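Local atomic coordinates of alginate lyase, family PL7 (Zobellia galactanivorans, PDB entry 4BE3), a protein that degrades alginate as an exolytic lyase of polysaccharide lyase family 7, probably acting on its mannuronate-containing chains. Residues R98-Y103 with S164-T169; K126-H131 with T171-E176; W138-N143 with E246-G251. All blocks are in the same frame, centred on the assembly; numbering follows the deposited sequence.

Interactions 1 and 2 are neighbours, their centres about 9 Å apart, and both use the long loop between strands 153-157 and 181-182. Interaction 1 is partly buried and purely van der Waals; interaction 2 lies at the surface and is dominated by prolines and rings. They meet where K126 NZ bonds to A100 O and K127 N to Y103 O. Interaction 3, centred about 25 and 31 Å from the other two, is fully buried: it joins the C-terminal end of strand 133-141 to another loop, through two tyrosines and a hydrogen bond.

Interaction 1 (R98-Y103 with S164-T169); sequences RVAASY and SVVGPT
V166 and R98 set their first side-chain torsions alike, and the two choices bring different groups together. In V166 (chi1 -62°) CG1 stands anti to the carbonyl carbon and points at the opposing backbone; in R98 (chi1 -71°) CG takes the same position and comes alongside T169. The setting is a pair of connecting loops of the jelly-roll beta-sandwich of this lyase family, one between strands 80-90 and 104-112, the other between 153-157 and 181-182.

V166 makes the apolar contact; its CG1 packs against the start of a type I turn from V99 to S102, 3.7 Å from R98 O and equally close to A100 CA, while A100 CB is a little farther from CG1, at 4.2 Å. The turn is closed by its own bond from S102 N to V99 O. L234 of helix 229-234 also packs against the A100 side chain, which places this alanine between loop and helix.

No hydrogen bond links the two segments directly. The main chain of G167 is instead bonded to A97, just ahead of R98, and beside this link R98 CA sits 3.7 Å from G167 O. The arginine contributes its aliphatic part, and its chain bends at chi3 (-60°) to carry the guanidinium group away to a salt bridge with D96. What remains against the other loop is its methylene base, with R98 CG 3.6 Å from T169 C and R98 CD 4.1 Å from T169 CA.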
loop_
_atom_site.group_PDB
_atom_site.type_symbol
_atom_site.label_atom_id
_atom_site.label_comp_id
_atom_site.label_asym_id
_atom_site.label_seq_id
_atom_site.Cartn_x
_atom_site.Cartn_y
_atom_site.Cartn_z
ATOM N N ARG A 98 -29.707 -22.869 -15.913
ATOM C CA ARG A 98 -30.492 -21.633 -15.809
ATOM C C ARG A 98 -29.791 -20.653 -14.800
ATOM O O ARG A 98 -30.209 -19.483 -14.792
ATOM C CB ARG A 98 -31.868 -21.970 -15.097
ATOM C CG ARG A 98 -32.702 -22.804 -16.119
ATOM C CD ARG A 98 -34.012 -23.209 -15.305
ATOM N NE ARG A 98 -33.640 -24.015 -14.115
ATOM C CZ ARG A 98 -34.350 -24.088 -12.964
ATOM N NH1 ARG A 98 -35.512 -23.435 -12.792
ATOM N NH2 ARG A 98 -33.895 -24.730 -11.866
ATOM N N VAL A 99 -28.839 -21.167 -14.062
ATOM C CA VAL A 99 -28.205 -20.310 -12.942
ATOM C C VAL A 99 -26.951 -19.730 -13.570
ATOM O O VAL A 99 -26.063 -20.471 -13.948
ATOM C CB VAL A 99 -27.898 -21.268 -11.755
ATOM C CG1 VAL A 99 -27.243 -20.397 -10.667
ATOM C CG2 VAL A 99 -29.250 -21.863 -11.219
ATOM N N ALA A 100 -26.806 -18.397 -13.458
ATOM C CA ALA A 100 -25.723 -17.608 -14.144
ATOM C C ALA A 100 -24.412 -18.099 -13.636
ATOM O O ALA A 100 -23.464 -18.140 -14.460
ATOM C CB ALA A 100 -25.962 -16.130 -13.829
ATOM N N ALA A 101 -24.256 -18.423 -12.333
ATOM C CA ALA A 101 -22.889 -18.869 -11.904
ATOM C C ALA A 101 -22.430 -20.222 -12.292
ATOM O O ALA A 101 -21.266 -20.580 -12.085
ATOM C CB ALA A 101 -22.828 -18.738 -10.301
ATOM N N SER A 102 -23.394 -21.094 -12.777
ATOM C CA SER A 102 -22.958 -22.476 -12.959
ATOM C C SER A 102 -21.764 -22.601 -13.947
ATOM O O SER A 102 -21.648 -21.845 -14.889
ATOM C CB SER A 102 -24.116 -23.316 -13.638
ATOM O OG SER A 102 -25.145 -23.423 -12.628
ATOM N N TYR A 103 -20.945 -23.610 -13.717
ATOM C CA TYR A 103 -19.866 -24.025 -14.594
ATOM C C TYR A 103 -18.792 -22.935 -14.677
ATOM O O TYR A 103 -18.075 -22.897 -15.673
ATOM C CB TYR A 103 -20.360 -24.271 -16.048
ATOM C CG TYR A 103 -21.717 -25.020 -16.101
ATOM C CD1 TYR A 103 -21.889 -26.282 -15.537
ATOM C CD2 TYR A 103 -22.769 -24.358 -16.758
ATOM C CE1 TYR A 103 -23.184 -26.880 -15.655
ATOM C CE2 TYR A 103 -24.009 -24.991 -16.914
ATOM C CZ TYR A 103 -24.186 -26.164 -16.305
ATOM O OH TYR A 103 -25.490 -26.726 -16.485
ATOM N N SER A 164 -24.680 -13.432 -17.915
ATOM C CA SER A 164 -26.171 -13.428 -18.053
ATOM C C SER A 164 -26.648 -14.443 -19.115
ATOM O O SER A 164 -27.846 -14.688 -19.248
ATOM C CB SER A 164 -26.745 -12.014 -18.445
ATOM O OG SER A 164 -26.321 -11.664 -19.758
ATOM N N VAL A 165 -25.725 -14.976 -19.902
ATOM C CA VAL A 165 -26.124 -15.894 -21.005
ATOM C C VAL A 165 -26.326 -17.280 -20.379
ATOM O O VAL A 165 -25.340 -18.006 -20.122
ATOM C CB VAL A 165 -25.087 -15.930 -22.131
ATOM C CG1 VAL A 165 -25.659 -16.833 -23.274
ATOM C CG2 VAL A 165 -24.993 -14.514 -22.762
ATOM N N VAL A 166 -27.557 -17.637 -20.090
ATOM C CA VAL A 166 -27.867 -18.886 -19.372
ATOM C C VAL A 166 -28.531 -19.838 -20.352
ATOM O O VAL A 166 -28.962 -19.405 -21.439
ATOM C CB VAL A 166 -28.756 -18.604 -18.140
ATOM C CG1 VAL A 166 -27.975 -17.664 -17.126
ATOM C CG2 VAL A 166 -30.052 -17.822 -18.553
ATOM N N GLY A 167 -28.743 -21.080 -19.890
ATOM C CA GLY A 167 -29.496 -22.029 -20.750
ATOM C C GLY A 167 -30.989 -21.790 -20.385
ATOM O O GLY A 167 -31.387 -21.193 -19.322
ATOM N N PRO A 168 -31.843 -22.188 -21.317
ATOM C CA PRO A 168 -33.290 -21.873 -21.125
ATOM C C PRO A 168 -33.861 -22.953 -20.178
ATOM O O PRO A 168 -34.962 -22.761 -19.655
ATOM C CB PRO A 168 -33.857 -22.017 -22.612
ATOM C CG PRO A 168 -32.950 -23.145 -23.196
ATOM C CD PRO A 168 -31.526 -22.748 -22.639
ATOM N N THR A 169 -33.186 -24.087 -19.983
ATOM C CA THR A 169 -33.643 -25.105 -18.958
ATOM C C THR A 169 -32.436 -25.650 -18.240
ATOM O O THR A 169 -31.341 -25.265 -18.611
ATOM C CB THR A 169 -34.467 -26.355 -19.565
ATOM O OG1 THR A 169 -33.547 -27.015 -20.400
ATOM C CG2 THR A 169 -35.622 -25.813 -20.417
#

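Interaction 2 (K126-H131 with T171-E176); sequences KKFPGH and TSYPEE
Y173 packs against F128 and P129 of the hairpin loop 126-131, and its atoms meet them in order. Its CB and CG lie beside the F128 ring, and Y173 CD1 comes to 3.7 Å from F128 CD1; the ring planes are 30° apart and slid past each other, so they barely overlap. Along the other edge Y173 CD2 and CE2 run past P129 O. P129 CD stands over one face, 4.0 Å from the centroid of the Y173 ring, a CH-pi contact, and T171 O lies over the opposite face. At the tip, Y173 OH rests 3.6 Å from P129 CG. With CG anti to the carbonyl carbon (chi1 -51°), the ring lies against P129. With an alanine here the ring beneath P129 CD is gone, which is likely to open a gap beside F128 and leave P129 with less aromatic surface to pack on.

The next residue continues the pattern with the roles of ring and proline exchanged. P174 CD lies over a face of the F128 ring, 3.5 Å from its centroid and 16° off the normal. H131 is then sandwiched, F128 CB over one face of its imidazole and E176 CB over the opposite one, 3.6 Å from the ring centroid. The carboxylate of E176 bonds not to H131 but to the backbone: OE1 accepts from N of T132 and of K133.

Polar bonds hold the loop's own shape. K127 NZ donates to F128 O (2.9 Å) and to H131 O (2.8 Å), and it reaches F128 O from the face opposite to that used by H131 N. That last bond closes F128-P129-G130-H131, a type II turn with proline and glycine at its two centre positions, here part of the connection between the antiparallel strands 121-126 and 133-141.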
loop_
_atom_site.group_PDB
_atom_site.type_symbol
_atom_site.label_atom_id
_atom_site.label_comp_id
_atom_site.label_asym_id
_atom_site.label_seq_id
_atom_site.Cartn_x
_atom_site.Cartn_y
_atom_site.Cartn_z
ATOM N N LYS A 126 -16.165 -19.295 -17.603
ATOM C CA LYS A 126 -17.354 -20.167 -17.504
ATOM C C LYS A 126 -17.445 -21.021 -18.806
ATOM O O LYS A 126 -17.271 -20.470 -19.932
ATOM C CB LYS A 126 -18.524 -19.243 -17.392
ATOM C CG LYS A 126 -19.901 -20.087 -17.399
ATOM C CD LYS A 126 -21.015 -19.061 -17.132
ATOM C CE LYS A 126 -22.391 -19.802 -17.393
ATOM N NZ LYS A 126 -23.523 -18.806 -17.136
ATOM N N LYS A 127 -17.709 -22.324 -18.645
ATOM C CA LYS A 127 -17.779 -23.136 -19.891
ATOM C C LYS A 127 -18.890 -24.158 -19.638
ATOM O O LYS A 127 -18.856 -24.918 -18.711
ATOM C CB LYS A 127 -16.426 -23.822 -20.211
ATOM C CG LYS A 127 -16.513 -24.552 -21.602
ATOM C CD LYS A 127 -15.326 -25.457 -21.850
ATOM C CE LYS A 127 -15.410 -26.727 -21.055
ATOM N NZ LYS A 127 -16.672 -27.579 -21.391
ATOM N N PHE A 128 -19.899 -24.142 -20.542
ATOM C CA PHE A 128 -20.948 -25.191 -20.416
ATOM C C PHE A 128 -20.443 -26.584 -20.707
ATOM O O PHE A 128 -19.468 -26.812 -21.444
ATOM C CB PHE A 128 -22.050 -24.844 -21.437
ATOM C CG PHE A 128 -22.806 -23.529 -21.054
ATOM C CD1 PHE A 128 -23.834 -23.596 -20.072
ATOM C CD2 PHE A 128 -22.430 -22.302 -21.621
ATOM C CE1 PHE A 128 -24.543 -22.436 -19.723
ATOM C CE2 PHE A 128 -23.109 -21.104 -21.223
ATOM C CZ PHE A 128 -24.142 -21.132 -20.241
ATOM N N PRO A 129 -21.108 -27.573 -20.123
ATOM C CA PRO A 129 -20.641 -28.914 -20.294
ATOM C C PRO A 129 -20.661 -29.279 -21.780
ATOM O O PRO A 129 -21.593 -28.928 -22.498
ATOM C CB PRO A 129 -21.791 -29.736 -19.670
ATOM C CG PRO A 129 -22.245 -28.864 -18.441
ATOM C CD PRO A 129 -22.136 -27.452 -19.054
ATOM N N GLY A 130 -19.646 -30.030 -22.190
ATOM C CA GLY A 130 -19.589 -30.431 -23.639
ATOM C C GLY A 130 -19.035 -29.385 -24.567
ATOM O O GLY A 130 -18.537 -29.790 -25.587
ATOM N N HIS A 131 -18.995 -28.079 -24.231
ATOM C CA HIS A 131 -18.458 -27.090 -25.107
ATOM C C HIS A 131 -16.957 -27.153 -25.175
ATOM O O HIS A 131 -16.316 -27.557 -24.189
ATOM C CB HIS A 131 -18.821 -25.617 -24.662
ATOM C CG HIS A 131 -20.283 -25.297 -24.894
ATOM N ND1 HIS A 131 -20.850 -24.081 -24.614
ATOM C CD2 HIS A 131 -21.287 -26.107 -25.400
ATOM C CE1 HIS A 131 -22.183 -24.153 -24.930
ATOM N NE2 HIS A 131 -22.437 -25.376 -25.417
ATOM N N THR A 171 -30.824 -28.444 -18.142
ATOM C CA THR A 171 -29.736 -29.220 -18.785
ATOM C C THR A 171 -29.675 -28.915 -20.315
ATOM O O THR A 171 -29.116 -29.732 -21.047
ATOM C CB THR A 171 -29.837 -30.777 -18.518
ATOM O OG1 THR A 171 -31.094 -31.129 -19.020
ATOM C CG2 THR A 171 -29.874 -31.197 -16.999
ATOM N N SER A 172 -30.116 -27.766 -20.790
ATOM C CA SER A 172 -29.887 -27.420 -22.172
ATOM C C SER A 172 -29.073 -26.080 -22.181
ATOM O O SER A 172 -29.276 -25.244 -21.280
ATOM C CB SER A 172 -31.195 -27.257 -22.940
ATOM O OG SER A 172 -31.938 -26.202 -22.448
ATOM N N TYR A 173 -28.110 -25.966 -23.086
ATOM C CA TYR A 173 -27.107 -24.880 -22.970
ATOM C C TYR A 173 -27.219 -23.984 -24.184
ATOM O O TYR A 173 -27.640 -24.454 -25.278
ATOM C CB TYR A 173 -25.700 -25.528 -22.967
ATOM C CG TYR A 173 -25.641 -26.626 -21.960
ATOM C CD1 TYR A 173 -26.148 -26.433 -20.662
ATOM C CD2 TYR A 173 -25.112 -27.882 -22.299
ATOM C CE1 TYR A 173 -26.112 -27.486 -19.724
ATOM C CE2 TYR A 173 -25.067 -28.939 -21.371
ATOM C CZ TYR A 173 -25.614 -28.760 -20.106
ATOM O OH TYR A 173 -25.696 -29.742 -19.189
ATOM N N PRO A 174 -26.820 -22.744 -24.049
ATOM C CA PRO A 174 -26.734 -21.890 -25.255
ATOM C C PRO A 174 -25.619 -22.488 -26.144
ATOM O O PRO A 174 -24.837 -23.403 -25.678
ATOM C CB PRO A 174 -26.182 -20.563 -24.766
ATOM C CG PRO A 174 -25.921 -20.684 -23.313
ATOM C CD PRO A 174 -26.280 -22.090 -22.792
ATOM N N GLU A 175 -25.521 -22.007 -27.346
ATOM C CA GLU A 175 -24.442 -22.577 -28.176
ATOM C C GLU A 175 -23.068 -22.030 -27.672
ATOM O O GLU A 175 -22.995 -21.033 -26.930
ATOM C CB GLU A 175 -24.607 -22.212 -29.592
ATOM C CG GLU A 175 -24.319 -20.806 -29.820
ATOM C CD GLU A 175 -24.514 -20.418 -31.335
ATOM O OE1 GLU A 175 -25.287 -21.072 -32.066
ATOM O OE2 GLU A 175 -23.923 -19.414 -31.790
ATOM N N GLU A 176 -22.034 -22.717 -28.003
ATOM C CA GLU A 176 -20.688 -22.287 -27.479
ATOM C C GLU A 176 -20.349 -20.950 -28.104
ATOM O O GLU A 176 -20.707 -20.674 -29.296
ATOM C CB GLU A 176 -19.589 -23.358 -27.625
ATOM C CG GLU A 176 -19.040 -23.297 -28.957
ATOM C CD GLU A 176 -17.900 -24.260 -29.187
ATOM O OE1 GLU A 176 -17.371 -24.830 -28.290
ATOM O OE2 GLU A 176 -17.521 -24.418 -30.374
#

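Interaction 3 (W138-N143 with E246-G251); sequences WNYEIN and ENAYAG
Y249 pushes its ring into the bend where strand 133-141 ends, and the tight part of the contact lies around that ring. N143 CB stands over the centre of one face, 3.8 Å from the ring centroid and 12° off the normal, and the side-chain amide plane of N143 lies almost parallel to the ring. At the ring's edge Y140 approaches with its phenol end: Y140 OH is 3.4 Å from Y249 CE2, the two ring planes standing nearly perpendicular. The same oxygen lies 3.6 Å from A248 CB. Y140 reaches this place because its CG is anti to the backbone N (chi1 172°), which brings its hydroxyl end to Y249 and A248.

At its tip, Y249 OH donates to E141 O at 2.7 Å, arriving 45° out of the carbonyl plane, so the grip is short but not directed at a lone pair.

On the other side the grip fades quickly. A248 and Y249 are the central residues of a type II' turn closed by A250 N to N247 O, also 2.7 Å. The exposed turn residue N247, with G251 just beyond the turn, faces solvent and takes no part in the packing, so the turn dips only its middle into the protein.

Both buried phenol oxygens have polar partners. Y249 OH uses the main-chain oxygen of E141, whereas Y140 OH bonds to the carboxylate of E244, which also receives N143 N. K214 adds a cation-pi contact to the Y140 ring. Such chemistry implies that, in the antiparallel jelly-roll sandwich, the loop before strand 254-258 is tied to the end of strand 133-141 through backbone and carboxylate oxygens, with the aromatic surfaces filling the space between them.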
loop_
_atom_site.group_PDB
_atom_site.type_symbol
_atom_site.label_atom_id
_atom_site.label_comp_id
_atom_site.label_asym_id
_atom_site.label_seq_id
_atom_site.Cartn_x
_atom_site.Cartn_y
_atom_site.Cartn_z
ATOM N N TRP A 138 -15.990 -10.269 -16.672
ATOM C CA TRP A 138 -15.664 -9.778 -15.312
ATOM C C TRP A 138 -16.849 -9.058 -14.722
ATOM O O TRP A 138 -17.587 -8.406 -15.456
ATOM C CB TRP A 138 -14.412 -8.874 -15.346
ATOM C CG TRP A 138 -14.636 -7.595 -16.087
ATOM C CD1 TRP A 138 -14.480 -7.419 -17.464
ATOM C CD2 TRP A 138 -14.975 -6.281 -15.519
ATOM N NE1 TRP A 138 -14.649 -6.098 -17.785
ATOM C CE2 TRP A 138 -14.966 -5.360 -16.656
ATOM C CE3 TRP A 138 -15.220 -5.805 -14.199
ATOM C CZ2 TRP A 138 -15.244 -3.978 -16.532
ATOM C CZ3 TRP A 138 -15.483 -4.409 -14.084
ATOM C CH2 TRP A 138 -15.507 -3.545 -15.206
ATOM N N ASN A 139 -17.025 -9.153 -13.407
ATOM C CA ASN A 139 -18.249 -8.576 -12.771
ATOM C C ASN A 139 -17.787 -7.443 -11.805
ATOM O O ASN A 139 -16.724 -7.612 -11.130
ATOM C CB ASN A 139 -18.852 -9.603 -11.840
ATOM C CG ASN A 139 -19.685 -10.614 -12.629
ATOM O OD1 ASN A 139 -19.492 -10.723 -13.838
ATOM N ND2 ASN A 139 -20.586 -11.403 -11.896
ATOM N N TYR A 140 -18.573 -6.381 -11.757
ATOM C CA TYR A 140 -18.346 -5.284 -10.771
ATOM C C TYR A 140 -19.486 -5.454 -9.793
ATOM O O TYR A 140 -20.672 -5.470 -10.251
ATOM C CB TYR A 140 -18.508 -3.954 -11.541
ATOM C CG TYR A 140 -18.488 -2.794 -10.541
ATOM C CD1 TYR A 140 -17.233 -2.347 -10.044
ATOM C CD2 TYR A 140 -19.702 -2.182 -10.130
ATOM C CE1 TYR A 140 -17.182 -1.273 -9.160
ATOM C CE2 TYR A 140 -19.680 -1.103 -9.210
ATOM C CZ TYR A 140 -18.367 -0.708 -8.737
ATOM O OH TYR A 140 -18.354 0.374 -7.796
ATOM N N GLU A 141 -19.239 -5.518 -8.460
ATOM C CA GLU A 141 -20.373 -5.579 -7.551
ATOM C C GLU A 141 -20.556 -4.212 -6.915
ATOM O O GLU A 141 -19.538 -3.543 -6.511
ATOM C CB GLU A 141 -19.996 -6.606 -6.509
ATOM C CG GLU A 141 -21.097 -6.656 -5.411
ATOM C CD GLU A 141 -20.804 -7.847 -4.501
ATOM O OE1 GLU A 141 -19.619 -8.174 -4.116
ATOM O OE2 GLU A 141 -21.825 -8.503 -4.119
ATOM N N ILE A 142 -21.799 -3.690 -6.824
ATOM C CA ILE A 142 -21.941 -2.350 -6.253
ATOM C C ILE A 142 -21.597 -2.335 -4.782
ATOM O O ILE A 142 -21.789 -3.282 -4.053
ATOM C CB ILE A 142 -23.383 -1.765 -6.497
ATOM C CG1 ILE A 142 -24.429 -2.784 -6.032
ATOM C CG2 ILE A 142 -23.591 -1.414 -7.988
ATOM C CD1 ILE A 142 -25.835 -2.081 -5.768
ATOM N N ASN A 143 -21.002 -1.194 -4.341
ATOM C CA ASN A 143 -20.867 -1.031 -2.906
ATOM C C ASN A 143 -22.168 -0.408 -2.343
ATOM O O ASN A 143 -22.312 0.820 -2.309
ATOM C CB ASN A 143 -19.668 -0.079 -2.656
ATOM C CG ASN A 143 -19.194 -0.162 -1.179
ATOM O OD1 ASN A 143 -18.296 0.599 -0.719
ATOM N ND2 ASN A 143 -19.703 -1.118 -0.483
ATOM N N GLU A 246 -22.506 7.012 -3.434
ATOM C CA GLU A 246 -22.114 7.954 -4.450
ATOM C C GLU A 246 -20.616 7.797 -4.731
ATOM O O GLU A 246 -20.153 7.988 -5.861
ATOM C CB GLU A 246 -22.426 9.409 -3.934
ATOM C CG GLU A 246 -21.780 10.463 -4.846
ATOM C CD GLU A 246 -22.107 11.890 -4.353
ATOM O OE1 GLU A 246 -22.739 12.034 -3.290
ATOM O OE2 GLU A 246 -21.736 12.848 -5.042
ATOM N N ASN A 247 -19.874 7.461 -3.694
ATOM C CA ASN A 247 -18.396 7.406 -3.873
ATOM C C ASN A 247 -17.872 6.005 -3.997
ATOM O O ASN A 247 -16.632 5.740 -3.840
ATOM C CB ASN A 247 -17.666 8.098 -2.744
ATOM C CG ASN A 247 -18.009 9.615 -2.695
ATOM O OD1 ASN A 247 -18.268 10.114 -1.618
ATOM N ND2 ASN A 247 -18.071 10.316 -3.868
ATOM N N ALA A 248 -18.809 5.090 -4.335
ATOM C CA ALA A 248 -18.429 3.697 -4.613
ATOM C C ALA A 248 -17.438 3.151 -3.564
ATOM O O ALA A 248 -17.787 2.968 -2.385
ATOM C CB ALA A 248 -17.865 3.536 -6.060
ATOM N N TYR A 249 -16.226 2.728 -3.991
ATOM C CA TYR A 249 -15.361 2.051 -3.031
ATOM C C TYR A 249 -14.271 3.105 -2.534
ATOM O O TYR A 249 -13.235 2.660 -2.061
ATOM C CB TYR A 249 -14.605 0.939 -3.761
ATOM C CG TYR A 249 -15.553 -0.275 -3.965
ATOM C CD1 TYR A 249 -15.743 -1.170 -2.889
ATOM C CD2 TYR A 249 -16.316 -0.432 -5.119
ATOM C CE1 TYR A 249 -16.551 -2.277 -3.003
ATOM C CE2 TYR A 249 -17.136 -1.582 -5.254
ATOM C CZ TYR A 249 -17.234 -2.447 -4.232
ATOM O OH TYR A 249 -18.038 -3.565 -4.266
ATOM N N ALA A 250 -14.460 4.408 -2.872
ATOM C CA ALA A 250 -13.439 5.450 -2.321
ATOM C C ALA A 250 -13.115 5.181 -0.841
ATOM O O ALA A 250 -14.050 4.972 -0.026
ATOM C CB ALA A 250 -14.009 6.821 -2.499
ATOM N N GLY A 251 -11.806 5.020 -0.515
ATOM C CA GLY A 251 -11.364 4.929 0.857
ATOM C C GLY A 251 -11.650 3.593 1.519
ATOM O O GLY A 251 -11.432 3.391 2.713
#